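Local coordinates for salicylic acid-binding protein 2 (Nicotiana tabacum, PDB 1XKL), which hydrolyses methyl salicylate to salicylic acid and methanol, a step in the signalling that activates systemic acquired resistance, at residues L55-M66 against N86-K97. Numbering follows the deposited sequence.
Sequences LYDYTLPLMELM and NLGLAMEKYPQK
L89 reaches from helix 83-93 into a hollow formed by L55, Y56, T59 and M63, a knob-into-hole contact between two neighbouring helices of the alpha/beta-hydrolase fold. Helix 83-93 follows the nucleophile elbow carrying the active-site S81. The two axes approach to 9.5 Å and cross at -53°. From the backbone outwards, CB of L89 meets SE of selenomethionine M63 at 4.0 Å; CD1 is pressed against CD2 of L55, only 3.3 Å away and tighter than normal van der Waals contact; CD2 rests on CA of Y56 and beside OG1 of T59. That hydroxyl turns back along its own helix and donates to L55 O, which also accepts from T59 N. N86, one turn earlier, is a second knob, lodged among L55, Y58, T59 and L62. Its amide plane stands 63° from the Y58 ring, and its side chain also touches strand 6-10.

CB of A90 lies against L62 CD2 and M66 CG, with strand 75-80 at its side. The chain of M63, bent at both chi2 and chi3, brings CE against CB and CG of K93 and within 3.6 Å of Y94 CE2. K93 NZ lies at the edge of the Y56 ring, near its plane. Where helix 83-93 ends, the Y94 ring receives CB of selenomethionine M66 over one face, a CH-pi contact 3.9 Å from the centroid. Beyond it, K97 NZ donates a 2.8 Å hydrogen bond to M66 O, tilted 27° from the carbonyl plane.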
ATOM      1  N   LEU A  55     -21.125   6.966 -25.571  1.00 20.07           N
ATOM      2  CA  LEU A  55     -22.194   7.431 -24.698  1.00 19.42           C
ATOM      3  C   LEU A  55     -23.235   6.325 -24.551  1.00 20.93           C
ATOM      4  O   LEU A  55     -23.870   6.189 -23.502  1.00 21.69           O
ATOM      5  CB  LEU A  55     -22.858   8.691 -25.264  1.00 18.79           C
ATOM      6  CG  LEU A  55     -23.974   9.277 -24.383  1.00 17.77           C
ATOM      7  CD1 LEU A  55     -23.376   9.747 -23.064  1.00 17.49           C
ATOM      8  CD2 LEU A  55     -24.649  10.430 -25.099  1.00 18.72           C
ATOM      9  N   TYR A  56     -23.395   5.522 -25.599  1.00 21.96           N
ATOM     10  CA  TYR A  56     -24.360   4.432 -25.563  1.00 23.17           C
ATOM     11  C   TYR A  56     -24.045   3.401 -24.472  1.00 22.15           C
ATOM     12  O   TYR A  56     -24.953   2.938 -23.784  1.00 21.25           O
ATOM     13  CB  TYR A  56     -24.447   3.749 -26.934  1.00 25.07           C
ATOM     14  CG  TYR A  56     -25.578   2.749 -27.026  1.00 29.88           C
ATOM     15  CD1 TYR A  56     -25.424   1.446 -26.549  1.00 32.20           C
ATOM     16  CD2 TYR A  56     -26.821   3.123 -27.529  1.00 30.09           C
ATOM     17  CE1 TYR A  56     -26.480   0.542 -26.566  1.00 35.58           C
ATOM     18  CE2 TYR A  56     -27.886   2.230 -27.551  1.00 34.93           C
ATOM     19  CZ  TYR A  56     -27.709   0.940 -27.066  1.00 36.08           C
ATOM     20  OH  TYR A  56     -28.762   0.053 -27.068  1.00 39.93           O
ATOM     21  N   ASP A  57     -22.770   3.043 -24.313  1.00 21.99           N
ATOM     22  CA  ASP A  57     -22.372   2.072 -23.285  1.00 21.13           C
ATOM     23  C   ASP A  57     -22.655   2.647 -21.895  1.00 21.09           C
ATOM     24  O   ASP A  57     -23.031   1.925 -20.976  1.00 21.51           O
ATOM     25  CB  ASP A  57     -20.869   1.759 -23.345  1.00 19.86           C
ATOM     26  CG  ASP A  57     -20.436   1.129 -24.659  1.00 22.79           C
ATOM     27  OD1 ASP A  57     -21.271   0.501 -25.343  1.00 24.62           O
ATOM     28  OD2 ASP A  57     -19.237   1.250 -24.990  1.00 21.97           O
ATOM     29  N   TYR A  58     -22.433   3.949 -21.752  1.00 20.10           N
ATOM     30  CA  TYR A  58     -22.642   4.652 -20.493  1.00 19.31           C
ATOM     31  C   TYR A  58     -24.124   4.761 -20.135  1.00 18.64           C
ATOM     32  O   TYR A  58     -24.492   4.714 -18.960  1.00 18.99           O
ATOM     33  CB  TYR A  58     -22.004   6.042 -20.595  1.00 17.85           C
ATOM     34  CG  TYR A  58     -22.184   6.950 -19.401  1.00 19.63           C
ATOM     35  CD1 TYR A  58     -21.960   6.491 -18.098  1.00 15.93           C
ATOM     36  CD2 TYR A  58     -22.536   8.291 -19.580  1.00 19.27           C
ATOM     37  CE1 TYR A  58     -22.082   7.353 -17.004  1.00 16.88           C
ATOM     38  CE2 TYR A  58     -22.658   9.156 -18.502  1.00 16.81           C
ATOM     39  CZ  TYR A  58     -22.432   8.688 -17.219  1.00 17.80           C
ATOM     40  OH  TYR A  58     -22.550   9.561 -16.155  1.00 17.42           O
ATOM     41  N   THR A  59     -24.969   4.869 -21.156  1.00 18.12           N
ATOM     42  CA  THR A  59     -26.415   5.017 -20.987  1.00 18.09           C
ATOM     43  C   THR A  59     -27.176   3.695 -20.924  1.00 19.25           C
ATOM     44  O   THR A  59     -28.388   3.674 -20.701  1.00 19.60           O
ATOM     45  CB  THR A  59     -27.006   5.836 -22.153  1.00 18.36           C
ATOM     46  OG1 THR A  59     -26.199   6.998 -22.372  1.00 16.06           O
ATOM     47  CG2 THR A  59     -28.438   6.264 -21.840  1.00 15.24           C
ATOM     48  N   LEU A  60     -26.465   2.593 -21.126  1.00 20.08           N
ATOM     49  CA  LEU A  60     -27.074   1.274 -21.112  1.00 20.82           C
ATOM     50  C   LEU A  60     -28.149   1.078 -20.035  1.00 19.62           C
ATOM     51  O   LEU A  60     -29.264   0.655 -20.336  1.00 20.55           O
ATOM     52  CB  LEU A  60     -25.975   0.214 -20.968  1.00 23.91           C
ATOM     53  CG  LEU A  60     -26.308  -1.199 -21.434  1.00 26.11           C
ATOM     54  CD1 LEU A  60     -26.825  -1.155 -22.870  1.00 27.62           C
ATOM     55  CD2 LEU A  60     -25.058  -2.073 -21.343  1.00 27.75           C
ATOM     56  N   PRO A  61     -27.841   1.400 -18.770  1.00 19.27           N
ATOM     57  CA  PRO A  61     -28.852   1.216 -17.717  1.00 19.47           C
ATOM     58  C   PRO A  61     -30.176   1.920 -18.022  1.00 20.15           C
ATOM     59  O   PRO A  61     -31.255   1.354 -17.824  1.00 21.77           O
ATOM     60  CB  PRO A  61     -28.166   1.780 -16.474  1.00 19.14           C
ATOM     61  CG  PRO A  61     -26.707   1.519 -16.751  1.00 19.93           C
ATOM     62  CD  PRO A  61     -26.594   1.930 -18.203  1.00 18.23           C
ATOM     63  N   LEU A  62     -30.097   3.153 -18.511  1.00 18.62           N
ATOM     64  CA  LEU A  62     -31.299   3.907 -18.838  1.00 18.16           C
ATOM     65  C   LEU A  62     -32.051   3.236 -19.980  1.00 19.98           C
ATOM     66  O   LEU A  62     -33.278   3.130 -19.955  1.00 17.05           O
ATOM     67  CB  LEU A  62     -30.938   5.345 -19.224  1.00 17.95           C
ATOM     68  CG  LEU A  62     -32.102   6.247 -19.649  1.00 16.58           C
ATOM     69  CD1 LEU A  62     -33.159   6.273 -18.544  1.00 15.39           C
ATOM     70  CD2 LEU A  62     -31.580   7.656 -19.921  1.00 14.09           C
HETATM   71  N   MSE A  63     -31.318   2.769 -20.985  1.00 22.18           N
HETATM   72  CA  MSE A  63     -31.968   2.115 -22.112  1.00 24.91           C
HETATM   73  C   MSE A  63     -32.693   0.858 -21.633  1.00 24.61           C
HETATM   74  O   MSE A  63     -33.814   0.583 -22.058  1.00 23.95           O
HETATM   75  CB  MSE A  63     -30.939   1.757 -23.192  1.00 28.14           C
HETATM   76  CG  MSE A  63     -30.120   2.939 -23.689  1.00 34.23           C
HETATM   77 SE   MSE A  63     -31.214   4.411 -24.332  1.00 44.92          SE
HETATM   78  CE  MSE A  63     -32.010   3.528 -25.849  1.00 38.22           C
ATOM     79  N   GLU A  64     -32.060   0.107 -20.735  1.00 24.83           N
ATOM     80  CA  GLU A  64     -32.660  -1.120 -20.208  1.00 26.34           C
ATOM     81  C   GLU A  64     -33.954  -0.832 -19.455  1.00 26.26           C
ATOM     82  O   GLU A  64     -34.917  -1.594 -19.535  1.00 26.05           O
ATOM     83  CB  GLU A  64     -31.662  -1.837 -19.297  1.00 28.33           C
ATOM     84  CG  GLU A  64     -30.443  -2.361 -20.046  1.00 32.17           C
ATOM     85  CD  GLU A  64     -29.329  -2.826 -19.123  1.00 35.61           C
ATOM     86  OE1 GLU A  64     -28.387  -3.480 -19.621  1.00 37.87           O
ATOM     87  OE2 GLU A  64     -29.393  -2.541 -17.910  1.00 36.63           O
ATOM     88  N   LEU A  65     -33.968   0.277 -18.725  1.00 26.53           N
ATOM     89  CA  LEU A  65     -35.143   0.680 -17.965  1.00 26.44           C
ATOM     90  C   LEU A  65     -36.271   1.071 -18.910  1.00 28.05           C
ATOM     91  O   LEU A  65     -37.424   0.680 -18.716  1.00 28.46           O
ATOM     92  CB  LEU A  65     -34.794   1.858 -17.056  1.00 27.63           C
ATOM     93  CG  LEU A  65     -35.932   2.607 -16.364  1.00 29.44           C
ATOM     94  CD1 LEU A  65     -36.764   1.656 -15.524  1.00 32.01           C
ATOM     95  CD2 LEU A  65     -35.345   3.710 -15.501  1.00 30.73           C
HETATM   96  N   MSE A  66     -35.941   1.849 -19.936  1.00 27.93           N
HETATM   97  CA  MSE A  66     -36.945   2.286 -20.897  1.00 30.06           C
HETATM   98  C   MSE A  66     -37.559   1.107 -21.633  1.00 30.56           C
HETATM   99  O   MSE A  66     -38.745   1.128 -21.967  1.00 29.16           O
HETATM  100  CB  MSE A  66     -36.326   3.259 -21.903  1.00 30.82           C
HETATM  101  CG  MSE A  66     -35.826   4.557 -21.287  1.00 31.98           C
HETATM  102 SE   MSE A  66     -37.249   5.597 -20.453  1.00 39.37          SE
HETATM  103  CE  MSE A  66     -38.171   6.146 -22.067  1.00 33.60           C
ATOM    104  N   ASN A  86     -27.563  11.732 -21.821  1.00 11.67           N
ATOM    105  CA  ASN A  86     -28.110  10.381 -21.675  1.00 10.60           C
ATOM    106  C   ASN A  86     -29.585  10.407 -22.038  1.00 10.78           C
ATOM    107  O   ASN A  86     -30.108   9.484 -22.663  1.00 12.12           O
ATOM    108  CB  ASN A  86     -27.965   9.881 -20.228  1.00 11.24           C
ATOM    109  CG  ASN A  86     -26.529   9.819 -19.775  1.00  7.62           C
ATOM    110  OD1 ASN A  86     -26.080  10.633 -18.969  1.00  9.95           O
ATOM    111  ND2 ASN A  86     -25.792   8.861 -20.306  1.00  9.35           N
ATOM    112  N   LEU A  87     -30.259  11.471 -21.626  1.00 11.41           N
ATOM    113  CA  LEU A  87     -31.674  11.632 -21.920  1.00 13.03           C
ATOM    114  C   LEU A  87     -31.930  11.584 -23.421  1.00 12.90           C
ATOM    115  O   LEU A  87     -32.928  11.027 -23.870  1.00 13.14           O
ATOM    116  CB  LEU A  87     -32.170  12.969 -21.382  1.00 14.52           C
ATOM    117  CG  LEU A  87     -33.123  12.919 -20.193  1.00 15.76           C
ATOM    118  CD1 LEU A  87     -32.447  12.256 -19.007  1.00 14.16           C
ATOM    119  CD2 LEU A  87     -33.556  14.332 -19.865  1.00 13.84           C
ATOM    120  N   GLY A  88     -31.020  12.176 -24.187  1.00 13.41           N
ATOM    121  CA  GLY A  88     -31.174  12.214 -25.631  1.00 14.74           C
ATOM    122  C   GLY A  88     -31.309  10.862 -26.292  1.00 14.33           C
ATOM    123  O   GLY A  88     -32.086  10.704 -27.234  1.00 14.94           O
ATOM    124  N   LEU A  89     -30.547   9.882 -25.817  1.00 17.72           N
ATOM    125  CA  LEU A  89     -30.620   8.549 -26.398  1.00 18.18           C
ATOM    126  C   LEU A  89     -31.967   7.916 -26.086  1.00 19.22           C
ATOM    127  O   LEU A  89     -32.529   7.201 -26.914  1.00 20.71           O
ATOM    128  CB  LEU A  89     -29.496   7.654 -25.875  1.00 18.46           C
ATOM    129  CG  LEU A  89     -28.104   7.779 -26.505  1.00 22.80           C
ATOM    130  CD1 LEU A  89     -27.493   9.128 -26.156  1.00 22.69           C
ATOM    131  CD2 LEU A  89     -27.222   6.651 -25.995  1.00 20.50           C
ATOM    132  N   ALA A  90     -32.493   8.180 -24.894  1.00 20.19           N
ATOM    133  CA  ALA A  90     -33.783   7.613 -24.510  1.00 20.17           C
ATOM    134  C   ALA A  90     -34.901   8.233 -25.339  1.00 20.51           C
ATOM    135  O   ALA A  90     -35.819   7.537 -25.779  1.00 19.10           O
ATOM    136  CB  ALA A  90     -34.037   7.837 -23.019  1.00 19.96           C
HETATM  137  N   MSE A  91     -34.821   9.546 -25.540  1.00 21.05           N
HETATM  138  CA  MSE A  91     -35.806  10.283 -26.331  1.00 21.54           C
HETATM  139  C   MSE A  91     -35.729   9.840 -27.787  1.00 22.44           C
HETATM  140  O   MSE A  91     -36.736   9.816 -28.492  1.00 22.38           O
HETATM  141  CB  MSE A  91     -35.523  11.789 -26.242  1.00 22.87           C
HETATM  142  CG  MSE A  91     -35.627  12.348 -24.832  1.00 22.97           C
HETATM  143 SE   MSE A  91     -34.543  13.918 -24.470  1.00 34.88          SE
HETATM  144  CE  MSE A  91     -35.533  15.254 -25.490  1.00 27.00           C
ATOM    145  N   GLU A  92     -34.530   9.493 -28.242  1.00 21.93           N
ATOM    146  CA  GLU A  92     -34.364   9.064 -29.628  1.00 23.16           C
ATOM    147  C   GLU A  92     -34.964   7.681 -29.855  1.00 24.27           C
ATOM    148  O   GLU A  92     -35.613   7.440 -30.873  1.00 25.16           O
ATOM    149  CB  GLU A  92     -32.882   9.051 -30.014  1.00 23.32           C
ATOM    150  CG  GLU A  92     -32.598   8.685 -31.474  1.00 23.22           C
ATOM    151  CD  GLU A  92     -33.192   9.677 -32.466  1.00 22.83           C
ATOM    152  OE1 GLU A  92     -33.318  10.865 -32.114  1.00 22.65           O
ATOM    153  OE2 GLU A  92     -33.515   9.272 -33.602  1.00 23.55           O
ATOM    154  N   LYS A  93     -34.765   6.785 -28.892  1.00 23.69           N
ATOM    155  CA  LYS A  93     -35.254   5.414 -29.000  1.00 24.55           C
ATOM    156  C   LYS A  93     -36.690   5.163 -28.541  1.00 23.33           C
ATOM    157  O   LYS A  93     -37.375   4.306 -29.092  1.00 21.80           O
ATOM    158  CB  LYS A  93     -34.324   4.478 -28.222  1.00 27.60           C
ATOM    159  CG  LYS A  93     -33.024   4.154 -28.920  1.00 32.01           C
ATOM    160  CD  LYS A  93     -33.254   3.143 -30.035  1.00 36.75           C
ATOM    161  CE  LYS A  93     -31.954   2.803 -30.745  1.00 36.74           C
ATOM    162  NZ  LYS A  93     -30.973   2.138 -29.838  1.00 38.66           N
ATOM    163  N   TYR A  94     -37.140   5.896 -27.529  1.00 24.11           N
ATOM    164  CA  TYR A  94     -38.486   5.714 -26.993  1.00 23.86           C
ATOM    165  C   TYR A  94     -39.177   7.069 -26.834  1.00 23.91           C
ATOM    166  O   TYR A  94     -39.607   7.435 -25.737  1.00 22.55           O
ATOM    167  CB  TYR A  94     -38.398   5.023 -25.629  1.00 24.89           C
ATOM    168  CG  TYR A  94     -37.567   3.763 -25.632  1.00 27.09           C
ATOM    169  CD1 TYR A  94     -38.121   2.546 -26.023  1.00 27.73           C
ATOM    170  CD2 TYR A  94     -36.217   3.793 -25.280  1.00 27.11           C
ATOM    171  CE1 TYR A  94     -37.359   1.388 -26.068  1.00 28.60           C
ATOM    172  CE2 TYR A  94     -35.439   2.637 -25.322  1.00 29.68           C
ATOM    173  CZ  TYR A  94     -36.023   1.435 -25.721  1.00 30.35           C
ATOM    174  OH  TYR A  94     -35.271   0.285 -25.812  1.00 32.41           O
ATOM    175  N   PRO A  95     -39.313   7.825 -27.935  1.00 23.49           N
ATOM    176  CA  PRO A  95     -39.959   9.137 -27.856  1.00 23.19           C
ATOM    177  C   PRO A  95     -41.401   9.127 -27.367  1.00 22.83           C
ATOM    178  O   PRO A  95     -41.822  10.031 -26.643  1.00 23.72           O
ATOM    179  CB  PRO A  95     -39.839   9.667 -29.284  1.00 23.92           C
ATOM    180  CG  PRO A  95     -39.878   8.415 -30.106  1.00 23.86           C
ATOM    181  CD  PRO A  95     -38.968   7.491 -29.329  1.00 23.00           C
ATOM    182  N   GLN A  96     -42.152   8.100 -27.744  1.00 23.14           N
ATOM    183  CA  GLN A  96     -43.556   8.023 -27.369  1.00 25.68           C
ATOM    184  C   GLN A  96     -43.838   7.564 -25.940  1.00 25.87           C
ATOM    185  O   GLN A  96     -44.995   7.487 -25.524  1.00 25.54           O
ATOM    186  CB  GLN A  96     -44.314   7.129 -28.359  1.00 26.24           C
ATOM    187  CG  GLN A  96     -44.079   5.631 -28.206  1.00 29.90           C
ATOM    188  CD  GLN A  96     -42.704   5.166 -28.677  1.00 32.15           C
ATOM    189  OE1 GLN A  96     -41.675   5.666 -28.231  1.00 31.06           O
ATOM    190  NE2 GLN A  96     -42.689   4.188 -29.580  1.00 34.65           N
ATOM    191  N   LYS A  97     -42.790   7.264 -25.182  1.00 25.21           N
ATOM    192  CA  LYS A  97     -42.980   6.832 -23.806  1.00 23.27           C
ATOM    193  C   LYS A  97     -42.528   7.905 -22.828  1.00 23.84           C
ATOM    194  O   LYS A  97     -42.295   7.638 -21.650  1.00 24.81           O
ATOM    195  CB  LYS A  97     -42.241   5.511 -23.569  1.00 24.42           C
ATOM    196  CG  LYS A  97     -42.857   4.372 -24.381  1.00 26.31           C
ATOM    197  CD  LYS A  97     -42.462   2.988 -23.905  1.00 28.09           C
ATOM    198  CE  LYS A  97     -41.025   2.648 -24.268  1.00 28.93           C
ATOM    199  NZ  LYS A  97     -40.707   1.218 -23.958  1.00 28.12           N
TER